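Local coordinates for cell cycle regulatory protein GcrA (Caulobacter crescentus, PDB 5YIU) that probably activates transcription of cell-cycle genes by binding DNA, this chain being its DNA-binding domain, at residues 12-20 / 41-49. Residues are numbered along the deposited sequence; the frame is centred on the assembly and turned at random. Where two conformers were deposited one is given.
Sequences VSTLKKLWL and IGKVHRLGL
Val44 lies over one face of the Trp19 indole in a CH-pi contact, where residues 12-20 meet 41-49. Its CG1 sits 4.0 Å from the centroid of the Trp19 five-membered ring, 23° off the normal, while CG2 of the same valine reaches Trp19 CE3 at 3.8 Å; both methyls rest on the same side of the indole, CG1 near the five-membered ring and CG2 over the CD2-CE3 bond. With CG of Trp19 anti to the backbone N (chi1 -173°), the ring is placed against Val44 of helix 37-47 and also touches Ile28 of helix 25-32. Replacing the indole by an alanine here is likely to leave both Val44 methyls without their aromatic platform and open a gap beside Ile28. These helices form a helix-turn-helix-like domain, consistent with the family and with DNA binding, in which 12-20 belongs to the first helix and 41-47 to the last; the two short axes run perpendicular, 10.9 Å apart at closest approach.

The packing of Leu15 and Lys43 is aliphatic. Leu15 divides its branches: CD2 meets Leu47 CD1 at 3.7 Å and also Val44 CG2, whereas CD1 lies against Lys43 CG at 4.0 Å. Bent at chi2 (59°), the Lys43 chain carries its CE to 3.8 Å from Val12 CG2, the two side chains crossing at about a right angle. Trp7, from the preceding loop, touches Val12, Leu15 and Lys43. After helix 37-47 ends in a Schellman motif at Gly48, Leu49 turns back: its CB approaches Trp19 CD1 at 4.0 Å, obliquely to the ring, and its CD1 reaches Lys16 CA at 4.2 Å.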
# COMPACT_ATOMS: atom_id res chain seq x y z
N VAL A 12 5.42 3.86 -1.16
CA VAL A 12 4.52 4.89 -0.63
C VAL A 12 3.98 5.76 -1.77
O VAL A 12 2.78 6.02 -1.82
CB VAL A 12 5.23 5.74 0.44
CG1 VAL A 12 4.36 6.92 0.84
CG2 VAL A 12 5.55 4.89 1.67
N SER A 13 4.84 6.19 -2.67
CA SER A 13 4.41 7.01 -3.79
C SER A 13 3.40 6.27 -4.66
O SER A 13 2.39 6.86 -5.08
CB SER A 13 5.62 7.45 -4.62
OG SER A 13 5.22 8.16 -5.78
N THR A 14 3.65 5.00 -4.93
CA THR A 14 2.74 4.18 -5.70
C THR A 14 1.39 4.01 -4.99
O THR A 14 0.33 4.15 -5.59
CB THR A 14 3.36 2.81 -5.97
OG1 THR A 14 4.51 2.98 -6.82
CG2 THR A 14 2.37 1.87 -6.64
N LEU A 15 1.44 3.70 -3.69
CA LEU A 15 0.20 3.53 -2.94
C LEU A 15 -0.63 4.80 -2.98
O LEU A 15 -1.85 4.75 -3.21
CB LEU A 15 0.52 3.15 -1.49
CG LEU A 15 -0.68 2.96 -0.55
CD1 LEU A 15 -0.37 1.89 0.51
CD2 LEU A 15 -1.04 4.26 0.14
N LYS A 16 0.03 5.93 -2.75
CA LYS A 16 -0.65 7.21 -2.72
C LYS A 16 -1.33 7.52 -4.05
O LYS A 16 -2.51 7.86 -4.08
CB LYS A 16 0.34 8.31 -2.33
CG LYS A 16 -0.24 9.70 -2.30
CD LYS A 16 0.84 10.69 -1.92
CE LYS A 16 0.44 12.10 -2.29
NZ LYS A 16 1.50 13.09 -1.97
N LYS A 17 -0.59 7.39 -5.15
CA LYS A 17 -1.14 7.67 -6.48
C LYS A 17 -2.33 6.76 -6.79
O LYS A 17 -3.38 7.23 -7.23
CB LYS A 17 -0.07 7.50 -7.55
CG LYS A 17 0.99 8.59 -7.56
CD LYS A 17 2.15 8.22 -8.48
CE LYS A 17 3.09 9.41 -8.70
NZ LYS A 17 4.12 9.13 -9.74
N LEU A 18 -2.17 5.47 -6.56
CA LEU A 18 -3.22 4.51 -6.86
C LEU A 18 -4.45 4.70 -5.98
O LEU A 18 -5.59 4.54 -6.43
CB LEU A 18 -2.70 3.08 -6.75
CG LEU A 18 -1.59 2.72 -7.74
CD1 LEU A 18 -1.20 1.25 -7.59
CD2 LEU A 18 -1.98 3.04 -9.19
N TRP A 19 -4.22 5.05 -4.72
CA TRP A 19 -5.35 5.32 -3.83
C TRP A 19 -6.12 6.54 -4.32
O TRP A 19 -7.35 6.52 -4.38
CB TRP A 19 -4.87 5.50 -2.39
CG TRP A 19 -6.00 5.62 -1.42
CD1 TRP A 19 -6.50 6.77 -0.89
CD2 TRP A 19 -6.79 4.55 -0.89
NE1 TRP A 19 -7.54 6.49 -0.04
CE2 TRP A 19 -7.74 5.13 -0.03
CE3 TRP A 19 -6.78 3.16 -1.06
CZ2 TRP A 19 -8.67 4.37 0.67
CZ3 TRP A 19 -7.71 2.41 -0.37
CH2 TRP A 19 -8.64 3.01 0.49
N LEU A 20 -5.40 7.61 -4.67
CA LEU A 20 -6.04 8.81 -5.20
C LEU A 20 -6.73 8.53 -6.54
O LEU A 20 -7.73 9.16 -6.85
CB LEU A 20 -5.03 9.95 -5.34
CG LEU A 20 -4.46 10.47 -4.01
CD1 LEU A 20 -3.32 11.44 -4.29
CD2 LEU A 20 -5.55 11.12 -3.15
N ILE A 41 -4.54 -0.90 3.83
CA ILE A 41 -5.49 -0.05 4.54
C ILE A 41 -4.83 0.65 5.73
O ILE A 41 -4.98 1.86 5.92
CB ILE A 41 -6.74 -0.83 4.98
CG1 ILE A 41 -7.57 -1.22 3.75
CG2 ILE A 41 -7.58 -0.01 5.98
CD1 ILE A 41 -8.70 -2.21 4.02
N GLY A 42 -4.08 -0.11 6.52
CA GLY A 42 -3.39 0.50 7.64
C GLY A 42 -2.46 1.62 7.23
O GLY A 42 -2.37 2.66 7.90
N LYS A 43 -1.72 1.41 6.14
CA LYS A 43 -0.80 2.44 5.65
C LYS A 43 -1.54 3.68 5.15
O LYS A 43 -1.11 4.80 5.41
CB LYS A 43 0.12 1.86 4.57
CG LYS A 43 1.17 2.82 4.05
CD LYS A 43 2.08 3.33 5.16
CE LYS A 43 3.25 4.10 4.58
NZ LYS A 43 4.12 4.65 5.65
N VAL A 44 -2.63 3.48 4.40
CA VAL A 44 -3.49 4.59 3.99
C VAL A 44 -3.93 5.40 5.21
O VAL A 44 -3.90 6.63 5.20
CB VAL A 44 -4.73 4.07 3.25
CG1 VAL A 44 -5.78 5.16 3.09
CG2 VAL A 44 -4.34 3.49 1.88
N HIS A 45 -4.32 4.69 6.26
CA HIS A 45 -4.67 5.34 7.51
C HIS A 45 -3.51 6.17 8.08
O HIS A 45 -3.69 7.33 8.45
CB HIS A 45 -5.14 4.31 8.52
CG HIS A 45 -5.64 4.91 9.80
ND1 HIS A 45 -4.95 4.81 10.99
CD2 HIS A 45 -6.75 5.63 10.06
CE1 HIS A 45 -5.63 5.44 11.93
NE2 HIS A 45 -6.73 5.94 11.40
N ARG A 46 -2.33 5.58 8.17
CA ARG A 46 -1.19 6.31 8.74
C ARG A 46 -0.75 7.51 7.89
O ARG A 46 -0.22 8.49 8.42
CB ARG A 46 -0.01 5.36 9.01
CG ARG A 46 -0.37 4.28 10.02
CD ARG A 46 0.85 3.58 10.59
NE ARG A 46 1.67 2.90 9.59
CZ ARG A 46 1.40 1.72 9.03
NH1 ARG A 46 2.26 1.20 8.16
NH2 ARG A 46 0.27 1.07 9.32
N LEU A 47 -0.99 7.44 6.58
CA LEU A 47 -0.68 8.54 5.67
C LEU A 47 -1.72 9.66 5.71
O LEU A 47 -1.50 10.74 5.14
CB LEU A 47 -0.55 8.02 4.24
CG LEU A 47 0.68 7.15 3.95
CD1 LEU A 47 0.54 6.52 2.59
CD2 LEU A 47 1.93 8.00 4.03
N GLY A 48 -2.84 9.41 6.37
CA GLY A 48 -3.89 10.42 6.48
C GLY A 48 -4.74 10.60 5.23
O GLY A 48 -5.43 11.61 5.09
N LEU A 49 -4.72 9.62 4.33
CA LEU A 49 -5.42 9.71 3.06
C LEU A 49 -6.91 9.40 3.17
O LEU A 49 -7.32 8.52 3.91
CB LEU A 49 -4.77 8.78 2.04
CG LEU A 49 -3.40 9.22 1.54
CD1 LEU A 49 -2.72 8.08 0.80
CD2 LEU A 49 -3.51 10.44 0.63